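Local coordinates for protein inorganic pyrophosphatase (Helicobacter pylori, PDB 2BQX) that catalyses the hydrolysis of inorganic pyrophosphate to two phosphate ions, with magnesium as cofactor, at residues 92-97 and 101-106; 29-32 and 37-40; 12-17 and 107-112; 48-53 and 138-143; 86-91 and 162-167. All blocks are in the same frame, centred on the assembly; numbering follows the deposited sequence.

From the N terminus, residues 12-17 open contact 3, and contact 2 then closes at once as a short, separate hairpin, 29-32 with 37-40. Segment 48-53 opens contact 4 and strand segment 86-91 opens contact 5, after which the hairpin of contact 1 forms between 92-97 and 101-106. Contact 3 closes next at 107-112, contact 4 at 138-143, and contact 5 last at 162-167. Contact 1 is therefore nested inside contacts 3, 4 and 5, and contact 2 inside contact 3, while 3, 4 and 5 all cross one another. Contacts 1, 3 and 5 share the main sheet; contact 4 ties loop 48-53 to the end of helix 127-139, and contact 5 lays the C-terminal helix on strand 83-96.

Contact 1 of 5, residues 92-97 and 101-106; sequences LNMEDE and DEKLIA
D101 and M94 face each other as an antiparallel hydrogen-bonded pair, held by both backbone bonds: M94 N to D101 O at 3.0 Å and D101 N to M94 O at 2.7 Å. Their side chains leave the sheet side by side and point the same way. M94 starts with CG between its own backbone N and carbonyl carbon (chi1 59°), which sets CG 4.0 Å from D101 CB. The chain then bends at chi3 (73°) and crosses K103 at about a right angle, its CE methyl 3.6 Å from K103 CG. L92 makes the next hydrogen-bonded pair, with K103, its N 2.8 Å from K103 O and K103 N bonding back to L92 O. On the same face L92 CB reaches I105 CD1 at 4.1 Å. Between these pairs N93 and E102 form a non-hydrogen-bonded pair whose side chains leave from the other face. All of this belongs to the beta hairpin of strands 83-96 and 99-108 in the main sheet, near its turn; F137 of helix 127-139 packs on both L92 and M94. The carboxylate of D101 takes K103 NZ at OD2 in a salt bridge of 2.8 Å, on the syn side but 32° out of the carboxylate plane. K103 NZ makes a second salt bridge with D69 OD2, joining two predicted magnesium ligands, and is hydrogen-bonded to Y54 OH. A water donates to D101 OD2 and to D96 OD2, linking two carboxylate oxygens 4.2 Å apart, while D96 OD1 takes the backbone N-H of S98 in the turn.

Contact 2 of 5, residues 29-32 and 37-40; sequences YELD and ALMV
Strands 29-31 and 38-40 run antiparallel, their axes 4.4 Å apart at closest and their directions 147° apart. Together they make a separate two-stranded beta hairpin, which leans on strand 14-21 through Y29, backbone-bonded to E20, and L31, whose N meets E20 OE2 and whose side chain packs on V18. E30 and M39 are the hydrogen-bonded pair, with E30 N on M39 O at 2.7 Å; D32 N reaches A37 O at 2.8 Å where the strands enter the turn. Y29, L31, L38 and V40 share one face. Y29 has the largest share of the contact there: its CB lies 3.8 Å from L38 CD1, while farther along the ring CE1 is 3.8 Å from V40 CG2. Its hydroxyl goes on to the backbone N of Q79 of the second subunit, and V40 packs on I112 of that subunit, which makes the hairpin part of the hexamer interface. On the other face only the root of M39 touches, CB and CG lying against E30 O (CG at 3.4 Å); bends at chi2 and chi3 carry SD and CE away. That same oxygen takes the N-H of M39, whose N sits above the carbonyl plane of E30, 48° out of it.

Contact 3 of 5, residues 12-17 and 107-112; sequences ADSLCV and LPIDKI
A classic beta bulge, in which S14 and L15 both face A86, lies near the start of strand 14-21, where it pairs with strand 83-96; here D13 and S14 are touched by I109 from beyond the end of strand 99-108. One methyl does all the touching. I109 CG2 lies 3.5 Å from the backbone O of D13, 4.0 Å from S14 CA and 4.2 Å from S14 OG, so it rests against the chain beside the bulge. The torsions explain why this branch is the one used: with chi1 at 52°, CG1 stands between the backbone N and the carbonyl carbon of I109, and CG2 is swung toward strand 14-21. S14 OG stands opposite its backbone N and beside its carbonyl carbon (chi1 -177°), at the rim of the methyl contact. In the fold, strands 14-21 and 99-108 both pair with strand 83-96, which runs between them in the curled main sheet characteristic of the barrel of soluble pyrophosphatases. I109 also packs on K85 of that strand. The contact is at the surface and small, 83 Å² in all, and it is van der Waals in kind; D13 spends its carboxylate elsewhere, in a salt bridge with K157. Past I109 the chain turns at once into helical angles, and I112 N bonds back to I109 O at 2.9 Å. That turn is an interface element of the hexamer: K111 O accepts from R42 NE of the third subunit, and I112 packs on V40 of the same neighbour.

Contact 4 of 5, residues 48-53 and 138-143; sequences QNYPAN and ETYKDL
Polar contacts come first, through the side-chain amide of Q48, which reaches across to T139 and Y140 at the end of helix 127-139. Q48 NE2 donates to T139 OG1 at 2.9 Å, but the angle at the hydrogen is only 119° and the bond is weak. The threonine oxygen, held between its own backbone N and carbonyl carbon (chi1 65°), has its stronger partner in H135 O of the same chain, one helical turn back. On the other side of the amide, Q48 OE1 and the backbone O of Y140 are both 2.7 Å from one water, although other acceptors compete for its protons. Q48 OE1 also comes close to Y140 CA, at 3.3 Å, so the amide lies along the backbone of the chain as it leaves the helix. That exit is a type I turn from T139 to D142, closed by D142 N on T139 O at 3.0 Å.

The aromatic part is made by two tyrosines. Y50 OH comes in at the edge of the Y140 ring, near its plane, 3.7 Å from Y140 CE2. K141 CG lies over one face of the Y140 ring, toward its rim, and F136 meets both tyrosine rings. D142 OD2 is hydrogen-bonded to H135 NE2 of the fourth subunit and Q48 packs on that same histidine, so the helix end adjoins a subunit boundary. Y140 is predicted to bind substrate, as are K28 and Y54 beside Y50: the two tyrosines probably line or adjoin the pyrophosphate site.

Contact 5 of 5, residues 86-91 and 162-167; sequences ARLVGV and KVLEKA
V163 and then L164 carry this contact from the C-terminal helix, meeting V91 and L88 of the strand. The segment begins with K162, whose carbonyl O takes the N-H of K166 at 3.0 Å in the regular helical pattern. V163 follows and turns toward the strand, where its CG2 methyl approaches V91 CG2 at 4.4 Å, a light touch between single branches; the same side chain also packs on E102 of strand 99-108. L164 makes the closer contact. With CG anti to the backbone N (chi1 177°), it extends toward the sheet and sets CD2 4.0 Å from L88 CD2, while its CB is 4.2 Å from that same L88 methyl. The two leucines cross obliquely, and L88 stands some way off a staggered first torsion, at chi1 -93°. L15 of strand 14-21 touches both, widening the pair into an apolar patch. One turn on from V163, A167 N bonds to V163 O at 3.0 Å, and the A167 side chain packs on T60 and V68.

On the strand side, L88 and V91 are three residues apart, a spacing that would normally send them to different faces. A classic beta bulge between them, V89 and G90 both facing I105, resets the alternation, so both side chains point to the helix. The helix backbone stays well back, with CA atoms 8.2 Å apart for V91 and V163: helix 157-171 packs here on one side of the curled sheet through side chains alone, an alpha-on-beta layer of the pyrophosphatase fold.

Contact 1 of 5, residues 92-97 and 101-106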
# COMPACT_ATOMS: atom_id res chain seq x y z
N LEU A 92 -0.08 -30.00 -3.26
CA LEU A 92 -0.87 -29.75 -4.46
C LEU A 92 -0.15 -30.36 -5.66
O LEU A 92 0.99 -30.00 -5.96
CB LEU A 92 -1.07 -28.25 -4.69
CG LEU A 92 -1.80 -27.81 -5.96
CD1 LEU A 92 -3.16 -28.47 -6.05
CD2 LEU A 92 -1.94 -26.30 -5.97
N ASN A 93 -0.82 -31.28 -6.34
CA ASN A 93 -0.25 -31.96 -7.51
C ASN A 93 -0.75 -31.34 -8.81
O ASN A 93 -1.94 -31.08 -8.97
CB ASN A 93 -0.63 -33.44 -7.46
CG ASN A 93 -0.07 -34.14 -6.23
OD1 ASN A 93 -0.72 -35.00 -5.64
ND2 ASN A 93 1.16 -33.80 -5.86
N MET A 94 0.17 -31.10 -9.74
CA MET A 94 -0.20 -30.51 -11.02
C MET A 94 0.74 -30.96 -12.13
O MET A 94 1.87 -31.40 -11.87
CB MET A 94 -0.17 -28.98 -10.93
CG MET A 94 1.19 -28.42 -10.53
SD MET A 94 1.12 -26.63 -10.25
CE MET A 94 0.24 -26.59 -8.72
N GLU A 95 0.28 -30.83 -13.36
CA GLU A 95 1.07 -31.20 -14.51
C GLU A 95 1.28 -29.97 -15.38
O GLU A 95 0.32 -29.23 -15.64
CB GLU A 95 0.35 -32.27 -15.33
CG GLU A 95 1.13 -32.76 -16.54
CD GLU A 95 0.25 -33.43 -17.57
OE1 GLU A 95 -0.93 -33.73 -17.26
OE2 GLU A 95 0.74 -33.67 -18.70
N ASP A 96 2.51 -29.71 -15.80
CA ASP A 96 2.78 -28.58 -16.69
C ASP A 96 3.45 -29.11 -17.95
O ASP A 96 3.55 -30.32 -18.14
CB ASP A 96 3.63 -27.49 -16.02
CG ASP A 96 5.01 -27.97 -15.60
OD1 ASP A 96 5.55 -28.91 -16.22
OD2 ASP A 96 5.55 -27.38 -14.64
N GLU A 97 3.89 -28.20 -18.81
CA GLU A 97 4.52 -28.61 -20.07
C GLU A 97 5.81 -29.40 -19.88
O GLU A 97 6.28 -30.05 -20.82
CB GLU A 97 4.81 -27.39 -20.95
CG GLU A 97 5.99 -26.55 -20.49
CD GLU A 97 5.66 -25.69 -19.28
OE1 GLU A 97 6.61 -25.19 -18.65
OE2 GLU A 97 4.47 -25.52 -18.98
N ASP A 101 4.51 -31.78 -11.24
CA ASP A 101 5.09 -30.83 -10.31
C ASP A 101 4.28 -30.94 -9.03
O ASP A 101 3.10 -31.26 -9.05
CB ASP A 101 5.01 -29.41 -10.88
CG ASP A 101 5.87 -28.42 -10.11
OD1 ASP A 101 6.62 -28.84 -9.20
OD2 ASP A 101 5.80 -27.21 -10.43
N GLU A 102 4.94 -30.68 -7.91
CA GLU A 102 4.29 -30.77 -6.62
C GLU A 102 4.55 -29.48 -5.86
O GLU A 102 5.65 -28.94 -5.93
CB GLU A 102 4.84 -31.96 -5.83
CG GLU A 102 6.35 -31.89 -5.63
CD GLU A 102 7.13 -32.16 -6.90
OE1 GLU A 102 8.24 -31.60 -7.05
OE2 GLU A 102 6.64 -32.93 -7.75
N LYS A 103 3.54 -28.99 -5.16
CA LYS A 103 3.72 -27.78 -4.37
C LYS A 103 3.30 -28.14 -2.96
O LYS A 103 2.14 -28.42 -2.71
CB LYS A 103 2.84 -26.63 -4.88
CG LYS A 103 2.98 -26.27 -6.35
CD LYS A 103 4.35 -25.73 -6.69
CE LYS A 103 4.45 -25.39 -8.18
NZ LYS A 103 5.85 -25.09 -8.58
N LEU A 104 4.26 -28.16 -2.04
CA LEU A 104 3.94 -28.47 -0.65
C LEU A 104 3.06 -27.34 -0.12
O LEU A 104 3.24 -26.18 -0.50
CB LEU A 104 5.23 -28.56 0.18
CG LEU A 104 6.19 -29.71 -0.15
CD1 LEU A 104 7.49 -29.57 0.64
CD2 LEU A 104 5.51 -31.03 0.19
N ILE A 105 2.09 -27.67 0.72
CA ILE A 105 1.19 -26.67 1.31
C ILE A 105 1.57 -26.58 2.78
O ILE A 105 1.50 -27.57 3.51
CB ILE A 105 -0.29 -27.10 1.20
CG1 ILE A 105 -0.67 -27.34 -0.26
CG2 ILE A 105 -1.19 -26.04 1.84
CD1 ILE A 105 -0.46 -26.16 -1.19
N ALA A 106 1.97 -25.39 3.22
CA ALA A 106 2.40 -25.21 4.60
C ALA A 106 1.89 -23.96 5.29
O ALA A 106 1.29 -23.09 4.67
CB ALA A 106 3.92 -25.23 4.67
O HOH W 1 4.31 -26.39 -12.48

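Contact 2 of 5, residues 29-32 and 37-40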
# COMPACT_ATOMS: atom_id res chain seq x y z
N TYR A 29 10.28 -13.89 -7.83
CA TYR A 29 11.74 -13.77 -7.72
C TYR A 29 12.28 -15.19 -7.67
O TYR A 29 11.53 -16.15 -7.48
CB TYR A 29 12.14 -13.04 -6.42
CG TYR A 29 11.76 -11.58 -6.39
CD1 TYR A 29 12.59 -10.60 -6.94
CD2 TYR A 29 10.54 -11.17 -5.84
CE1 TYR A 29 12.22 -9.26 -6.95
CE2 TYR A 29 10.16 -9.84 -5.84
CZ TYR A 29 11.01 -8.89 -6.40
OH TYR A 29 10.63 -7.56 -6.45
N GLU A 30 13.59 -15.32 -7.86
CA GLU A 30 14.24 -16.62 -7.81
C GLU A 30 15.64 -16.47 -7.26
O GLU A 30 16.48 -15.78 -7.85
CB GLU A 30 14.27 -17.25 -9.20
CG GLU A 30 15.03 -18.57 -9.26
CD GLU A 30 14.81 -19.30 -10.58
OE1 GLU A 30 13.72 -19.89 -10.76
OE2 GLU A 30 15.73 -19.26 -11.43
N LEU A 31 15.90 -17.12 -6.14
CA LEU A 31 17.21 -17.04 -5.49
C LEU A 31 18.26 -17.84 -6.25
O LEU A 31 18.04 -19.00 -6.61
CB LEU A 31 17.11 -17.55 -4.06
CG LEU A 31 18.34 -17.32 -3.17
CD1 LEU A 31 18.47 -15.83 -2.89
CD2 LEU A 31 18.20 -18.09 -1.87
N ASP A 32 19.41 -17.21 -6.49
CA ASP A 32 20.52 -17.85 -7.18
C ASP A 32 21.37 -18.57 -6.13
O ASP A 32 21.84 -17.95 -5.18
CB ASP A 32 21.37 -16.77 -7.87
CG ASP A 32 22.51 -17.35 -8.68
OD1 ASP A 32 23.53 -16.65 -8.86
OD2 ASP A 32 22.39 -18.51 -9.15
N ALA A 37 21.95 -14.08 -4.77
CA ALA A 37 21.25 -12.98 -5.43
C ALA A 37 19.79 -13.32 -5.68
O ALA A 37 19.47 -14.39 -6.20
CB ALA A 37 21.94 -12.62 -6.74
N LEU A 38 18.92 -12.39 -5.31
CA LEU A 38 17.49 -12.54 -5.50
C LEU A 38 17.21 -12.01 -6.91
O LEU A 38 17.21 -10.80 -7.13
CB LEU A 38 16.74 -11.71 -4.46
CG LEU A 38 15.24 -11.94 -4.32
CD1 LEU A 38 14.98 -13.39 -3.91
CD2 LEU A 38 14.67 -10.98 -3.28
N MET A 39 16.99 -12.92 -7.85
CA MET A 39 16.75 -12.53 -9.24
C MET A 39 15.28 -12.31 -9.57
O MET A 39 14.41 -13.06 -9.12
CB MET A 39 17.28 -13.61 -10.19
CG MET A 39 18.67 -14.11 -9.89
SD MET A 39 19.94 -12.89 -10.18
CE MET A 39 19.78 -12.66 -11.93
N VAL A 40 15.01 -11.27 -10.36
CA VAL A 40 13.65 -11.00 -10.79
C VAL A 40 13.46 -12.03 -11.89
O VAL A 40 14.17 -12.00 -12.90
CB VAL A 40 13.51 -9.59 -11.40
CG1 VAL A 40 12.10 -9.40 -11.94
CG2 VAL A 40 13.82 -8.54 -10.34

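Contact 3 of 5, residues 12-17 and 107-112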
# COMPACT_ATOMS: atom_id res chain seq x y z
N ALA A 12 9.17 -32.10 9.21
CA ALA A 12 7.86 -31.86 8.60
C ALA A 12 7.03 -30.83 9.36
O ALA A 12 6.20 -30.14 8.76
CB ALA A 12 7.09 -33.17 8.50
N ASP A 13 7.24 -30.74 10.67
CA ASP A 13 6.50 -29.81 11.50
C ASP A 13 7.31 -28.56 11.82
O ASP A 13 6.92 -27.77 12.68
CB ASP A 13 6.05 -30.48 12.80
CG ASP A 13 4.97 -31.53 12.57
OD1 ASP A 13 3.97 -31.22 11.89
OD2 ASP A 13 5.13 -32.66 13.08
N SER A 14 8.44 -28.39 11.14
CA SER A 14 9.29 -27.22 11.34
C SER A 14 10.39 -27.21 10.28
O SER A 14 11.58 -27.28 10.61
CB SER A 14 9.92 -27.23 12.73
OG SER A 14 10.68 -26.05 12.95
N LEU A 15 10.00 -27.12 9.01
CA LEU A 15 10.97 -27.11 7.93
C LEU A 15 11.22 -25.69 7.43
O LEU A 15 10.30 -24.86 7.41
CB LEU A 15 10.51 -27.99 6.76
CG LEU A 15 9.34 -27.52 5.90
CD1 LEU A 15 9.24 -28.39 4.66
CD2 LEU A 15 8.05 -27.56 6.70
N CYS A 16 12.45 -25.42 7.02
CA CYS A 16 12.79 -24.10 6.53
C CYS A 16 12.30 -23.87 5.11
O CYS A 16 12.46 -24.71 4.23
CB CYS A 16 14.30 -23.87 6.58
SG CYS A 16 14.98 -23.72 8.25
N VAL A 17 11.68 -22.71 4.90
CA VAL A 17 11.20 -22.36 3.58
C VAL A 17 11.76 -21.00 3.22
O VAL A 17 11.57 -20.02 3.95
CB VAL A 17 9.66 -22.32 3.51
CG1 VAL A 17 9.22 -21.89 2.11
CG2 VAL A 17 9.09 -23.70 3.82
N LEU A 107 2.15 -23.88 6.59
CA LEU A 107 1.77 -22.75 7.42
C LEU A 107 2.98 -22.43 8.31
O LEU A 107 3.80 -23.30 8.59
CB LEU A 107 0.58 -23.12 8.31
CG LEU A 107 -0.79 -23.26 7.63
CD1 LEU A 107 -1.72 -24.07 8.51
CD2 LEU A 107 -1.37 -21.87 7.36
N PRO A 108 3.11 -21.17 8.74
CA PRO A 108 4.25 -20.85 9.60
C PRO A 108 4.05 -21.65 10.88
O PRO A 108 2.92 -21.99 11.21
CB PRO A 108 4.09 -19.36 9.85
CG PRO A 108 3.37 -18.88 8.62
CD PRO A 108 2.34 -19.96 8.41
N ILE A 109 5.13 -21.96 11.59
CA ILE A 109 4.96 -22.70 12.83
C ILE A 109 4.25 -21.78 13.82
O ILE A 109 4.35 -20.55 13.72
CB ILE A 109 6.31 -23.15 13.43
CG1 ILE A 109 7.26 -21.96 13.55
CG2 ILE A 109 6.92 -24.26 12.55
CD1 ILE A 109 8.57 -22.31 14.23
N ASP A 110 3.52 -22.37 14.76
CA ASP A 110 2.77 -21.60 15.75
C ASP A 110 3.61 -20.59 16.53
O ASP A 110 3.10 -19.55 16.95
CB ASP A 110 2.06 -22.54 16.74
CG ASP A 110 0.89 -23.28 16.10
OD1 ASP A 110 0.47 -22.90 14.99
OD2 ASP A 110 0.37 -24.23 16.72
N LYS A 111 4.89 -20.89 16.73
CA LYS A 111 5.76 -19.98 17.45
C LYS A 111 5.89 -18.65 16.71
O LYS A 111 6.03 -17.59 17.32
CB LYS A 111 7.15 -20.62 17.64
CG LYS A 111 8.10 -19.80 18.49
CD LYS A 111 9.40 -20.55 18.73
CE LYS A 111 10.39 -19.72 19.54
NZ LYS A 111 9.85 -19.37 20.88
N ILE A 112 5.82 -18.71 15.38
CA ILE A 112 5.92 -17.51 14.54
C ILE A 112 4.58 -16.79 14.43
O ILE A 112 4.50 -15.58 14.63
CB ILE A 112 6.43 -17.88 13.12
CG1 ILE A 112 7.87 -18.37 13.20
CG2 ILE A 112 6.31 -16.67 12.20
CD1 ILE A 112 8.43 -18.86 11.88

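Contact 4 of 5, residues 48-53 and 138-143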
# COMPACT_ATOMS: atom_id res chain seq x y z
N GLN A 48 -3.34 -11.03 -12.06
CA GLN A 48 -3.41 -11.96 -10.95
C GLN A 48 -2.36 -11.65 -9.89
O GLN A 48 -1.52 -10.79 -10.08
CB GLN A 48 -3.20 -13.39 -11.47
CG GLN A 48 -4.32 -13.89 -12.37
CD GLN A 48 -3.95 -15.16 -13.11
OE1 GLN A 48 -3.23 -15.13 -14.11
NE2 GLN A 48 -4.43 -16.29 -12.61
N ASN A 49 -2.44 -12.37 -8.78
CA ASN A 49 -1.49 -12.18 -7.70
C ASN A 49 -1.36 -13.48 -6.94
O ASN A 49 -2.34 -14.22 -6.80
CB ASN A 49 -1.94 -11.04 -6.78
CG ASN A 49 -3.45 -10.95 -6.65
OD1 ASN A 49 -4.14 -10.42 -7.53
ND2 ASN A 49 -3.97 -11.46 -5.54
N TYR A 50 -0.16 -13.79 -6.46
CA TYR A 50 0.04 -15.04 -5.73
C TYR A 50 -0.85 -15.14 -4.50
O TYR A 50 -0.84 -14.25 -3.65
CB TYR A 50 1.51 -15.22 -5.36
CG TYR A 50 2.34 -15.75 -6.50
CD1 TYR A 50 2.76 -14.91 -7.54
CD2 TYR A 50 2.68 -17.10 -6.56
CE1 TYR A 50 3.49 -15.42 -8.61
CE2 TYR A 50 3.41 -17.61 -7.63
CZ TYR A 50 3.81 -16.77 -8.64
OH TYR A 50 4.55 -17.28 -9.69
N PRO A 51 -1.63 -16.22 -4.40
CA PRO A 51 -2.55 -16.45 -3.28
C PRO A 51 -1.89 -16.82 -1.96
O PRO A 51 -2.57 -16.99 -0.95
CB PRO A 51 -3.46 -17.54 -3.81
CG PRO A 51 -2.52 -18.37 -4.63
CD PRO A 51 -1.71 -17.32 -5.38
N ALA A 52 -0.57 -16.94 -1.97
CA ALA A 52 0.17 -17.27 -0.75
C ALA A 52 1.62 -16.93 -0.94
O ALA A 52 2.05 -16.60 -2.05
CB ALA A 52 0.05 -18.76 -0.43
N ASN A 53 2.38 -17.00 0.14
CA ASN A 53 3.80 -16.76 0.06
C ASN A 53 4.29 -18.04 -0.62
O ASN A 53 3.70 -19.10 -0.44
CB ASN A 53 4.38 -16.61 1.46
CG ASN A 53 3.82 -15.39 2.18
OD1 ASN A 53 4.07 -14.25 1.76
ND2 ASN A 53 3.06 -15.61 3.25
N GLU A 138 -3.98 -23.03 -12.20
CA GLU A 138 -4.64 -23.48 -13.41
C GLU A 138 -4.67 -22.40 -14.50
O GLU A 138 -4.74 -22.72 -15.68
CB GLU A 138 -6.07 -23.91 -13.09
CG GLU A 138 -6.67 -24.88 -14.07
CD GLU A 138 -6.88 -26.25 -13.46
OE1 GLU A 138 -7.79 -26.40 -12.61
OE2 GLU A 138 -6.12 -27.19 -13.82
N THR A 139 -4.58 -21.13 -14.11
CA THR A 139 -4.66 -20.05 -15.09
C THR A 139 -3.53 -19.02 -15.18
O THR A 139 -3.45 -18.30 -16.17
CB THR A 139 -5.95 -19.22 -14.86
OG1 THR A 139 -5.87 -18.57 -13.59
CG2 THR A 139 -7.17 -20.11 -14.90
N TYR A 140 -2.66 -18.97 -14.18
CA TYR A 140 -1.60 -17.96 -14.18
C TYR A 140 -0.59 -18.03 -15.32
O TYR A 140 0.15 -17.08 -15.56
CB TYR A 140 -0.90 -17.94 -12.81
CG TYR A 140 0.22 -18.94 -12.61
CD1 TYR A 140 0.03 -20.30 -12.84
CD2 TYR A 140 1.45 -18.51 -12.11
CE1 TYR A 140 1.05 -21.22 -12.57
CE2 TYR A 140 2.48 -19.42 -11.84
CZ TYR A 140 2.26 -20.77 -12.07
OH TYR A 140 3.26 -21.67 -11.79
N LYS A 141 -0.56 -19.16 -16.02
CA LYS A 141 0.36 -19.30 -17.15
C LYS A 141 -0.40 -19.37 -18.47
O LYS A 141 0.19 -19.64 -19.51
CB LYS A 141 1.24 -20.54 -16.99
CG LYS A 141 2.37 -20.37 -16.00
CD LYS A 141 3.27 -21.58 -15.99
CE LYS A 141 4.46 -21.35 -15.09
NZ LYS A 141 5.39 -22.52 -15.12
N ASP A 142 -1.71 -19.10 -18.43
CA ASP A 142 -2.51 -19.13 -19.65
C ASP A 142 -1.90 -18.27 -20.75
O ASP A 142 -1.73 -18.73 -21.88
CB ASP A 142 -3.94 -18.63 -19.42
CG ASP A 142 -4.83 -19.62 -18.67
OD1 ASP A 142 -4.49 -20.83 -18.61
OD2 ASP A 142 -5.88 -19.18 -18.15
N LEU A 143 -1.56 -17.03 -20.42
CA LEU A 143 -1.01 -16.09 -21.39
C LEU A 143 0.43 -16.34 -21.81
O LEU A 143 0.91 -15.73 -22.77
CB LEU A 143 -1.14 -14.66 -20.85
CG LEU A 143 -2.58 -14.16 -20.64
CD1 LEU A 143 -2.57 -12.84 -19.89
CD2 LEU A 143 -3.28 -14.02 -21.98
O HOH W 2 -0.87 -14.58 -15.21

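Contact 5 of 5, residues 86-91 and 162-167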
# COMPACT_ATOMS: atom_id res chain seq x y z
N ALA A 86 8.21 -23.48 8.76
CA ALA A 86 6.83 -23.86 8.52
C ALA A 86 6.52 -25.31 8.88
O ALA A 86 7.40 -26.07 9.28
CB ALA A 86 6.49 -23.61 7.06
N ARG A 87 5.25 -25.67 8.76
CA ARG A 87 4.82 -27.04 9.04
C ARG A 87 3.90 -27.47 7.91
O ARG A 87 3.07 -26.68 7.44
CB ARG A 87 4.10 -27.12 10.38
CG ARG A 87 2.83 -26.29 10.48
CD ARG A 87 2.36 -26.23 11.93
NE ARG A 87 1.16 -25.42 12.08
CZ ARG A 87 -0.06 -25.81 11.74
NH1 ARG A 87 -1.10 -25.00 11.91
NH2 ARG A 87 -0.26 -27.03 11.23
N LEU A 88 4.05 -28.71 7.46
CA LEU A 88 3.23 -29.23 6.37
C LEU A 88 1.80 -29.58 6.76
O LEU A 88 1.55 -30.04 7.87
CB LEU A 88 3.88 -30.49 5.79
CG LEU A 88 4.82 -30.43 4.59
CD1 LEU A 88 5.74 -29.25 4.67
CD2 LEU A 88 5.60 -31.75 4.53
N VAL A 89 0.88 -29.36 5.83
CA VAL A 89 -0.52 -29.73 6.05
C VAL A 89 -1.07 -30.41 4.80
O VAL A 89 -2.19 -30.93 4.81
CB VAL A 89 -1.42 -28.51 6.42
CG1 VAL A 89 -0.98 -27.95 7.77
CG2 VAL A 89 -1.37 -27.44 5.35
N GLY A 90 -0.29 -30.40 3.72
CA GLY A 90 -0.73 -31.04 2.49
C GLY A 90 0.17 -30.80 1.29
O GLY A 90 1.28 -30.28 1.43
N VAL A 91 -0.29 -31.20 0.11
CA VAL A 91 0.47 -31.01 -1.12
C VAL A 91 -0.48 -30.85 -2.31
O VAL A 91 -1.55 -31.46 -2.36
CB VAL A 91 1.44 -32.21 -1.38
CG1 VAL A 91 0.66 -33.51 -1.51
CG2 VAL A 91 2.26 -31.95 -2.64
N LYS A 162 5.59 -37.65 2.56
CA LYS A 162 6.23 -38.60 1.66
C LYS A 162 6.99 -37.86 0.57
O LYS A 162 8.12 -38.21 0.23
CB LYS A 162 5.19 -39.53 1.04
CG LYS A 162 4.64 -40.56 2.01
CD LYS A 162 3.61 -41.45 1.35
CE LYS A 162 3.22 -42.60 2.26
NZ LYS A 162 2.66 -42.12 3.56
N VAL A 163 6.36 -36.81 0.04
CA VAL A 163 6.96 -36.00 -1.01
C VAL A 163 8.23 -35.34 -0.49
O VAL A 163 9.27 -35.33 -1.17
CB VAL A 163 5.97 -34.91 -1.49
CG1 VAL A 163 6.63 -33.97 -2.48
CG2 VAL A 163 4.76 -35.57 -2.12
N LEU A 164 8.15 -34.79 0.72
CA LEU A 164 9.30 -34.13 1.32
C LEU A 164 10.45 -35.11 1.57
O LEU A 164 11.59 -34.83 1.20
CB LEU A 164 8.91 -33.48 2.65
CG LEU A 164 10.06 -32.82 3.42
CD1 LEU A 164 10.66 -31.69 2.58
CD2 LEU A 164 9.54 -32.29 4.74
N GLU A 165 10.16 -36.25 2.18
CA GLU A 165 11.21 -37.23 2.47
C GLU A 165 11.87 -37.73 1.19
O GLU A 165 13.09 -37.92 1.14
CB GLU A 165 10.64 -38.40 3.27
CG GLU A 165 9.99 -37.97 4.57
CD GLU A 165 9.63 -39.14 5.47
OE1 GLU A 165 9.34 -40.24 4.95
OE2 GLU A 165 9.63 -38.96 6.71
N LYS A 166 11.07 -37.93 0.15
CA LYS A 166 11.60 -38.39 -1.12
C LYS A 166 12.54 -37.32 -1.70
O LYS A 166 13.59 -37.64 -2.26
CB LYS A 166 10.45 -38.67 -2.09
CG LYS A 166 10.86 -39.24 -3.42
CD LYS A 166 9.63 -39.76 -4.15
CE LYS A 166 10.02 -40.44 -5.45
NZ LYS A 166 8.84 -41.05 -6.11
N ALA A 167 12.17 -36.06 -1.53
CA ALA A 167 12.98 -34.95 -2.03
C ALA A 167 14.26 -34.80 -1.21
O ALA A 167 15.31 -34.44 -1.75
CB ALA A 167 12.18 -33.65 -2.00